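Long-range contact in N-acetyltransferase family protein (Bacillus anthracis, PDB 3LNB), which probably transfers an acetyl group from acetyl-coenzyme A to arylamines, and inactivates the drug sulfamethoxazole: residues K254-Y268 and P280-F294. The protein carries 1 engineered substitution. Numbering follows the deposited sequence.
With COA (coenzyme A), chain B.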
loop_
_atom_site.group_PDB
_atom_site.type_symbol
_atom_site.label_atom_id
_atom_site.label_comp_id
_atom_site.label_asym_id
_atom_site.label_seq_id
_atom_site.Cartn_x
_atom_site.Cartn_y
_atom_site.Cartn_z
ATOM N N LYS A 254 -8.129 -6.223 0.471
ATOM C CA LYS A 254 -8.744 -5.062 -0.143
ATOM C C LYS A 254 -9.770 -4.475 0.809
ATOM O O LYS A 254 -10.344 -5.184 1.641
ATOM C CB LYS A 254 -9.421 -5.464 -1.463
ATOM C CG LYS A 254 -9.986 -4.300 -2.267
ATOM C CD LYS A 254 -10.539 -4.762 -3.617
ATOM C CE LYS A 254 -11.817 -5.552 -3.459
ATOM N NZ LYS A 254 -12.929 -4.707 -2.943
ATOM N N LEU A 255 -9.989 -3.174 0.691
ATOM C CA LEU A 255 -10.965 -2.486 1.519
ATOM C C LEU A 255 -12.343 -2.658 0.910
ATOM O O LEU A 255 -12.479 -2.887 -0.288
ATOM C CB LEU A 255 -10.645 -0.997 1.587
ATOM C CG LEU A 255 -9.629 -0.523 2.621
ATOM C CD1 LEU A 255 -8.430 -1.451 2.669
ATOM C CD2 LEU A 255 -9.226 0.888 2.274
ATOM N N THR A 256 -13.359 -2.548 1.754
ATOM C CA THR A 256 -14.751 -2.653 1.333
ATOM C C THR A 256 -15.480 -1.503 2.014
ATOM O O THR A 256 -14.920 -0.828 2.877
ATOM C CB THR A 256 -15.400 -3.972 1.794
ATOM O OG1 THR A 256 -15.376 -4.045 3.222
ATOM C CG2 THR A 256 -14.669 -5.158 1.213
ATOM N N ASN A 257 -16.728 -1.272 1.635
ATOM C CA ASN A 257 -17.474 -0.196 2.251
ATOM C C ASN A 257 -17.745 -0.445 3.732
ATOM O O ASN A 257 -17.957 0.499 4.485
ATOM C CB ASN A 257 -18.780 0.034 1.493
ATOM C CG ASN A 257 -18.539 0.587 0.107
ATOM O OD1 ASN A 257 -17.950 1.660 -0.051
ATOM N ND2 ASN A 257 -18.980 -0.146 -0.910
ATOM N N TYR A 258 -17.700 -1.704 4.158
ATOM C CA TYR A 258 -17.961 -2.033 5.558
ATOM C C TYR A 258 -16.766 -2.605 6.324
ATOM O O TYR A 258 -16.920 -3.105 7.441
ATOM C CB TYR A 258 -19.137 -3.000 5.631
ATOM C CG TYR A 258 -20.396 -2.433 5.013
ATOM C CD1 TYR A 258 -20.982 -1.275 5.523
ATOM C CD2 TYR A 258 -20.988 -3.033 3.906
ATOM C CE1 TYR A 258 -22.124 -0.728 4.944
ATOM C CE2 TYR A 258 -22.134 -2.487 3.315
ATOM C CZ TYR A 258 -22.690 -1.340 3.840
ATOM O OH TYR A 258 -23.807 -0.788 3.254
ATOM N N GLY A 259 -15.575 -2.521 5.731
ATOM C CA GLY A 259 -14.376 -3.032 6.384
ATOM C C GLY A 259 -13.312 -3.379 5.361
ATOM O O GLY A 259 -12.923 -2.533 4.553
ATOM N N HIS A 260 -12.830 -4.618 5.413
ATOM C CA HIS A 260 -11.837 -5.115 4.465
ATOM C C HIS A 260 -11.895 -6.639 4.416
ATOM O O HIS A 260 -12.474 -7.278 5.293
ATOM C CB HIS A 260 -10.414 -4.654 4.825
ATOM C CG HIS A 260 -9.877 -5.238 6.096
ATOM N ND1 HIS A 260 -10.203 -4.742 7.339
ATOM C CD2 HIS A 260 -9.021 -6.267 6.313
ATOM C CE1 HIS A 260 -9.568 -5.434 8.268
ATOM N NE2 HIS A 260 -8.843 -6.366 7.673
ATOM N N ILE A 261 -11.311 -7.213 3.372
ATOM C CA ILE A 261 -11.310 -8.658 3.203
ATOM C C ILE A 261 -9.913 -9.160 2.885
ATOM O O ILE A 261 -9.136 -8.482 2.201
ATOM C CB ILE A 261 -12.278 -9.091 2.070
ATOM C CG1 ILE A 261 -12.033 -8.242 0.820
ATOM C CG2 ILE A 261 -13.726 -8.934 2.530
ATOM C CD1 ILE A 261 -12.796 -8.724 -0.410
ATOM N N SER A 262 -9.604 -10.344 3.399
ATOM C CA SER A 262 -8.307 -10.968 3.200
ATOM C C SER A 262 -8.452 -12.437 2.810
ATOM O O SER A 262 -9.276 -13.178 3.361
ATOM C CB SER A 262 -7.465 -10.842 4.471
ATOM O OG SER A 262 -7.131 -9.487 4.714
ATOM N N LEU A 263 -7.638 -12.851 1.852
ATOM C CA LEU A 263 -7.682 -14.216 1.362
ATOM C C LEU A 263 -6.300 -14.854 1.281
ATOM O O LEU A 263 -5.387 -14.291 0.690
ATOM C CB LEU A 263 -8.319 -14.236 -0.028
ATOM C CG LEU A 263 -8.362 -15.590 -0.741
ATOM C CD1 LEU A 263 -9.427 -16.472 -0.088
ATOM C CD2 LEU A 263 -8.668 -15.382 -2.223
ATOM N N THR A 264 -6.160 -16.023 1.897
ATOM C CA THR A 264 -4.913 -16.770 1.857
ATOM C C THR A 264 -5.239 -18.080 1.144
ATOM O O THR A 264 -6.372 -18.285 0.716
ATOM C CB THR A 264 -4.378 -17.081 3.269
ATOM O OG1 THR A 264 -5.281 -17.958 3.952
ATOM C CG2 THR A 264 -4.223 -15.804 4.064
ATOM N N ASN A 265 -4.258 -18.966 1.009
ATOM C CA ASN A 265 -4.513 -20.248 0.360
ATOM C C ASN A 265 -5.420 -21.099 1.243
ATOM O O ASN A 265 -6.189 -21.921 0.745
ATOM C CB ASN A 265 -3.206 -21.010 0.121
ATOM C CG ASN A 265 -2.330 -20.355 -0.927
ATOM O OD1 ASN A 265 -2.798 -20.028 -2.020
ATOM N ND2 ASN A 265 -1.049 -20.170 -0.605
ATOM N N LYS A 266 -5.340 -20.868 2.551
ATOM C CA LYS A 266 -6.105 -21.634 3.537
ATOM C C LYS A 266 -7.405 -21.015 4.059
ATOM O O LYS A 266 -8.372 -21.730 4.329
ATOM C CB LYS A 266 -5.213 -21.929 4.747
ATOM C CG LYS A 266 -3.824 -22.452 4.409
ATOM C CD LYS A 266 -3.884 -23.788 3.701
ATOM C CE LYS A 266 -2.482 -24.341 3.477
ATOM N NZ LYS A 266 -2.516 -25.636 2.731
ATOM N N ASN A 267 -7.436 -19.696 4.214
ATOM C CA ASN A 267 -8.622 -19.048 4.766
ATOM C C ASN A 267 -9.053 -17.747 4.122
ATOM O O ASN A 267 -8.240 -17.014 3.558
ATOM C CB ASN A 267 -8.399 -18.757 6.248
ATOM C CG ASN A 267 -8.119 -19.999 7.045
ATOM O OD1 ASN A 267 -9.034 -20.767 7.359
ATOM N ND2 ASN A 267 -6.845 -20.217 7.374
ATOM N N TYR A 268 -10.348 -17.468 4.245
ATOM C CA TYR A 268 -10.944 -16.234 3.749
ATOM C C TYR A 268 -11.412 -15.489 4.998
ATOM O O TYR A 268 -12.265 -15.983 5.739
ATOM C CB TYR A 268 -12.137 -16.529 2.840
ATOM C CG TYR A 268 -12.759 -15.286 2.236
ATOM C CD1 TYR A 268 -11.965 -14.322 1.606
ATOM C CD2 TYR A 268 -14.142 -15.096 2.249
ATOM C CE1 TYR A 268 -12.536 -13.203 0.997
ATOM C CE2 TYR A 268 -14.722 -13.982 1.640
ATOM C CZ TYR A 268 -13.912 -13.042 1.015
ATOM O OH TYR A 268 -14.471 -11.952 0.388
ATOM N N PRO A 280 -12.259 -21.435 6.624
ATOM C CA PRO A 280 -11.300 -22.293 5.926
ATOM C C PRO A 280 -11.858 -22.531 4.534
ATOM O O PRO A 280 -13.063 -22.707 4.381
ATOM C CB PRO A 280 -11.300 -23.574 6.766
ATOM C CG PRO A 280 -11.699 -23.097 8.120
ATOM C CD PRO A 280 -12.808 -22.130 7.798
ATOM N N ILE A 281 -10.994 -22.536 3.531
ATOM C CA ILE A 281 -11.435 -22.730 2.154
ATOM C C ILE A 281 -10.705 -23.871 1.466
ATOM O O ILE A 281 -9.723 -24.395 1.984
ATOM C CB ILE A 281 -11.207 -21.456 1.312
ATOM C CG1 ILE A 281 -9.707 -21.179 1.183
ATOM C CG2 ILE A 281 -11.877 -20.269 1.969
ATOM C CD1 ILE A 281 -9.379 -20.022 0.262
ATOM N N GLU A 282 -11.189 -24.246 0.287
ATOM C CA GLU A 282 -10.570 -25.314 -0.493
ATOM C C GLU A 282 -9.989 -24.695 -1.759
ATOM O O GLU A 282 -10.179 -23.507 -2.017
ATOM C CB GLU A 282 -11.609 -26.371 -0.880
ATOM C CG GLU A 282 -12.423 -26.924 0.280
ATOM C CD GLU A 282 -13.561 -27.814 -0.196
ATOM O OE1 GLU A 282 -13.287 -28.909 -0.738
ATOM O OE2 GLU A 282 -14.731 -27.411 -0.036
ATOM N N SER A 283 -9.294 -25.504 -2.553
ATOM C CA SER A 283 -8.697 -25.026 -3.799
ATOM C C SER A 283 -9.638 -24.217 -4.688
ATOM O O SER A 283 -9.302 -23.103 -5.084
ATOM C CB SER A 283 -8.148 -26.194 -4.615
ATOM O OG SER A 283 -6.902 -26.629 -4.107
ATOM N N LYS A 284 -10.814 -24.762 -4.999
ATOM C CA LYS A 284 -11.757 -24.055 -5.874
ATOM C C LYS A 284 -12.400 -22.803 -5.291
ATOM O O LYS A 284 -12.773 -21.892 -6.039
ATOM C CB LYS A 284 -12.863 -24.996 -6.354
ATOM C CG LYS A 284 -13.871 -25.361 -5.288
ATOM C CD LYS A 284 -13.243 -26.196 -4.194
ATOM C CE LYS A 284 -14.320 -26.761 -3.282
ATOM N NZ LYS A 284 -15.295 -27.614 -4.036
ATOM N N ASP A 285 -12.562 -22.749 -3.970
ATOM C CA ASP A 285 -13.152 -21.560 -3.371
ATOM C C ASP A 285 -12.186 -20.406 -3.614
ATOM O O ASP A 285 -12.595 -19.269 -3.806
ATOM C CB ASP A 285 -13.334 -21.724 -1.860
ATOM C CG ASP A 285 -14.233 -22.885 -1.494
ATOM O OD1 ASP A 285 -15.422 -22.857 -1.867
ATOM O OD2 ASP A 285 -13.749 -23.821 -0.823
ATOM N N TYR A 286 -10.896 -20.726 -3.606
ATOM C CA TYR A 286 -9.840 -19.738 -3.775
ATOM C C TYR A 286 -9.924 -18.975 -5.088
ATOM O O TYR A 286 -10.001 -17.746 -5.102
ATOM C CB TYR A 286 -8.473 -20.420 -3.649
ATOM C CG TYR A 286 -7.298 -19.463 -3.677
ATOM C CD1 TYR A 286 -6.582 -19.237 -4.857
ATOM C CD2 TYR A 286 -6.927 -18.753 -2.531
ATOM C CE1 TYR A 286 -5.528 -18.322 -4.896
ATOM C CE2 TYR A 286 -5.875 -17.836 -2.559
ATOM C CZ TYR A 286 -5.183 -17.622 -3.743
ATOM O OH TYR A 286 -4.165 -16.697 -3.783
ATOM N N ALA A 287 -9.899 -19.720 -6.186
ATOM C CA ALA A 287 -9.966 -19.143 -7.516
ATOM C C ALA A 287 -11.209 -18.267 -7.664
ATOM O O ALA A 287 -11.141 -17.161 -8.202
ATOM C CB ALA A 287 -9.973 -20.266 -8.557
ATOM N N ARG A 288 -12.339 -18.764 -7.173
ATOM C CA ARG A 288 -13.602 -18.042 -7.240
ATOM C C ARG A 288 -13.601 -16.753 -6.424
ATOM O O ARG A 288 -14.027 -15.714 -6.916
ATOM C CB ARG A 288 -14.747 -18.932 -6.766
ATOM C CG ARG A 288 -16.095 -18.218 -6.667
ATOM C CD ARG A 288 -17.196 -19.193 -6.245
ATOM N NE ARG A 288 -16.895 -19.845 -4.971
ATOM C CZ ARG A 288 -16.890 -19.226 -3.789
ATOM N NH1 ARG A 288 -17.171 -17.929 -3.704
ATOM N NH2 ARG A 288 -16.606 -19.906 -2.683
ATOM N N ILE A 289 -13.142 -16.818 -5.174
ATOM C CA ILE A 289 -13.111 -15.618 -4.335
ATOM C C ILE A 289 -12.154 -14.586 -4.927
ATOM O O ILE A 289 -12.479 -13.405 -4.979
ATOM C CB ILE A 289 -12.697 -15.943 -2.881
ATOM C CG1 ILE A 289 -13.667 -16.970 -2.293
ATOM C CG2 ILE A 289 -12.747 -14.667 -2.022
ATOM C CD1 ILE A 289 -13.232 -17.555 -0.968
ATOM N N LEU A 290 -10.986 -15.029 -5.386
ATOM C CA LEU A 290 -10.023 -14.110 -5.994
ATOM C C LEU A 290 -10.741 -13.304 -7.062
ATOM O O LEU A 290 -10.675 -12.071 -7.085
ATOM C CB LEU A 290 -8.871 -14.865 -6.671
ATOM C CG LEU A 290 -7.469 -14.843 -6.057
ATOM C CD1 LEU A 290 -6.479 -15.412 -7.066
ATOM C CD2 LEU A 290 -7.075 -13.425 -5.681
ATOM N N ARG A 291 -11.440 -14.021 -7.939
ATOM C CA ARG A 291 -12.165 -13.401 -9.037
ATOM C C ARG A 291 -13.319 -12.518 -8.582
ATOM O O ARG A 291 -13.314 -11.307 -8.811
ATOM C CB ARG A 291 -12.689 -14.487 -9.995
ATOM C CG ARG A 291 -13.520 -13.961 -11.167
ATOM C CD ARG A 291 -13.988 -15.097 -12.095
ATOM N NE ARG A 291 -14.875 -16.042 -11.416
ATOM C CZ ARG A 291 -14.534 -17.288 -11.088
ATOM N NH1 ARG A 291 -13.321 -17.755 -11.381
ATOM N NH2 ARG A 291 -15.402 -18.069 -10.458
ATOM N N GLU A 292 -14.296 -13.128 -7.919
ATOM C CA GLU A 292 -15.486 -12.422 -7.475
ATOM C C GLU A 292 -15.294 -11.321 -6.443
ATOM O O GLU A 292 -15.984 -10.300 -6.496
ATOM C CB GLU A 292 -16.515 -13.418 -6.941
ATOM C CG GLU A 292 -16.731 -14.611 -7.854
ATOM C CD GLU A 292 -18.080 -15.282 -7.643
ATOM O OE1 GLU A 292 -18.499 -15.454 -6.473
ATOM O OE2 GLU A 292 -18.715 -15.649 -8.660
ATOM N N SER A 293 -14.377 -11.508 -5.502
ATOM C CA SER A 293 -14.191 -10.487 -4.478
ATOM C C SER A 293 -13.069 -9.494 -4.766
ATOM O O SER A 293 -13.127 -8.352 -4.316
ATOM C CB SER A 293 -13.954 -11.147 -3.112
ATOM O OG SER A 293 -15.078 -11.928 -2.721
ATOM N N PHE A 294 -12.060 -9.915 -5.521
ATOM C CA PHE A 294 -10.936 -9.037 -5.810
ATOM C C PHE A 294 -10.737 -8.643 -7.266
ATOM O O PHE A 294 -9.852 -7.843 -7.574
ATOM C CB PHE A 294 -9.640 -9.665 -5.296
ATOM C CG PHE A 294 -9.624 -9.889 -3.816
ATOM C CD1 PHE A 294 -9.943 -11.134 -3.285
ATOM C CD2 PHE A 294 -9.291 -8.851 -2.951
ATOM C CE1 PHE A 294 -9.930 -11.341 -1.911
ATOM C CE2 PHE A 294 -9.273 -9.045 -1.582
ATOM C CZ PHE A 294 -9.593 -10.296 -1.055
HETATM N N1A COA B . 2.096 -11.765 4.443
HETATM C C2A COA B . 1.393 -12.853 4.185
HETATM N N3A COA B . 0.336 -13.185 4.908
HETATM C C4A COA B . -0.053 -12.416 5.933
HETATM C C5A COA B . 0.663 -11.268 6.238
HETATM C C6A COA B . 1.766 -10.949 5.455
HETATM N N6A COA B . 2.473 -9.848 5.697
HETATM N N7A COA B . 0.067 -10.687 7.274
HETATM C C8A COA B . -0.983 -11.435 7.608
HETATM N N9A COA B . -1.065 -12.486 6.793
HETATM C C1B COA B . -2.160 -13.484 6.779
HETATM C C2B COA B . -2.331 -14.219 8.108
HETATM O O2B COA B . -1.371 -15.276 8.209
HETATM C C3B COA B . -3.738 -14.786 7.931
HETATM O O3B COA B . -3.691 -16.075 7.313
HETATM P P3B COA B . -4.804 -17.168 7.710
HETATM O O7A COA B . -6.169 -16.598 7.738
HETATM O O8A COA B . -4.658 -18.371 6.651
HETATM O O9A COA B . -4.345 -17.741 9.142
HETATM C C4B COA B . -4.417 -13.774 7.003
HETATM O O4B COA B . -3.416 -12.800 6.661
HETATM C C5B COA B . -5.568 -13.058 7.709
HETATM O O5B COA B . -5.072 -12.328 8.832
HETATM P P1A COA B . -6.108 -11.665 9.866
HETATM O O1A COA B . -5.226 -10.749 10.854
HETATM O O2A COA B . -6.884 -12.692 10.595
HETATM O O3A COA B . -7.058 -10.704 8.991
HETATM P P2A COA B . -6.645 -9.230 8.492
HETATM O O4A COA B . -7.156 -8.227 9.641
HETATM O O5A COA B . -7.270 -8.935 7.183
HETATM O O6A COA B . -5.039 -9.127 8.478
HETATM C CBP COA B . -3.683 -8.080 6.712
HETATM C CCP COA B . -4.282 -9.367 7.287
HETATM C CDP COA B . -4.804 -7.190 6.171
HETATM C CEP COA B . -2.726 -8.440 5.574
HETATM C CAP COA B . -2.906 -7.341 7.804
HETATM O OAP COA B . -1.900 -8.205 8.338
HETATM C C9P COA B . -2.227 -6.084 7.256
HETATM O O9P COA B . -2.882 -5.086 6.960
HETATM N N8P COA B . -0.903 -6.175 7.148
HETATM C C7P COA B . -0.058 -5.073 6.664
HETATM C C6P COA B . 1.021 -5.608 5.718
HETATM C C5P COA B . 2.144 -4.585 5.526
HETATM O O5P COA B . 2.957 -4.375 6.423
HETATM N N4P COA B . 2.181 -3.976 4.344
HETATM C C3P COA B . 3.202 -2.967 4.029
HETATM C C2P COA B . 4.532 -3.627 3.657
HETATM S S1P COA B . 4.507 -4.502 2.049
HETATM O O HOH W 1 -4.384 -14.705 -1.899
#
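L263 and F294 form the tightly packed heart of this contact, where helix 283-294 lies against one face of the antiparallel sheet. L263 puts CD1 3.6 Å from CD1 of I281. Its CD2 meets CE2 of Y286 obliquely. CG of L263 is anti to the backbone N (chi1 176°), and its branches reach the helix. F294 lays its ring against the strands of K254 and I261: CD1 of I261 lies over one face, 4.0 Å from the ring centroid, and CB of K254 sits at the edge. Next to it, CG2 of I289 covers one face of the Y268 ring in a CH-pi contact, 3.7 Å from the centroid. OG of S293 then donates to OH of Y268 (3.2 Å).

The turn side is looser and more exposed. OD1 of N265 stands above one face of Y286, near its rim. A water bridges OH of Y286 and O of L263. N of I281 donates to O of K266 (2.9 Å, 164°). E282 takes the N-cap position, where its N donates to OD2 of D285.

The sheet's other face belongs to coenzyme A. H260 and S262 donate to pyrophosphate oxygens, and ND2 of N267 donates almost straight to O8A of the 3'-phosphate (3.0 Å). The chemistry is thus divided by face: apolar packing backs the strands on the helix side, while polar side chains hold the cofactor's phosphates on the other.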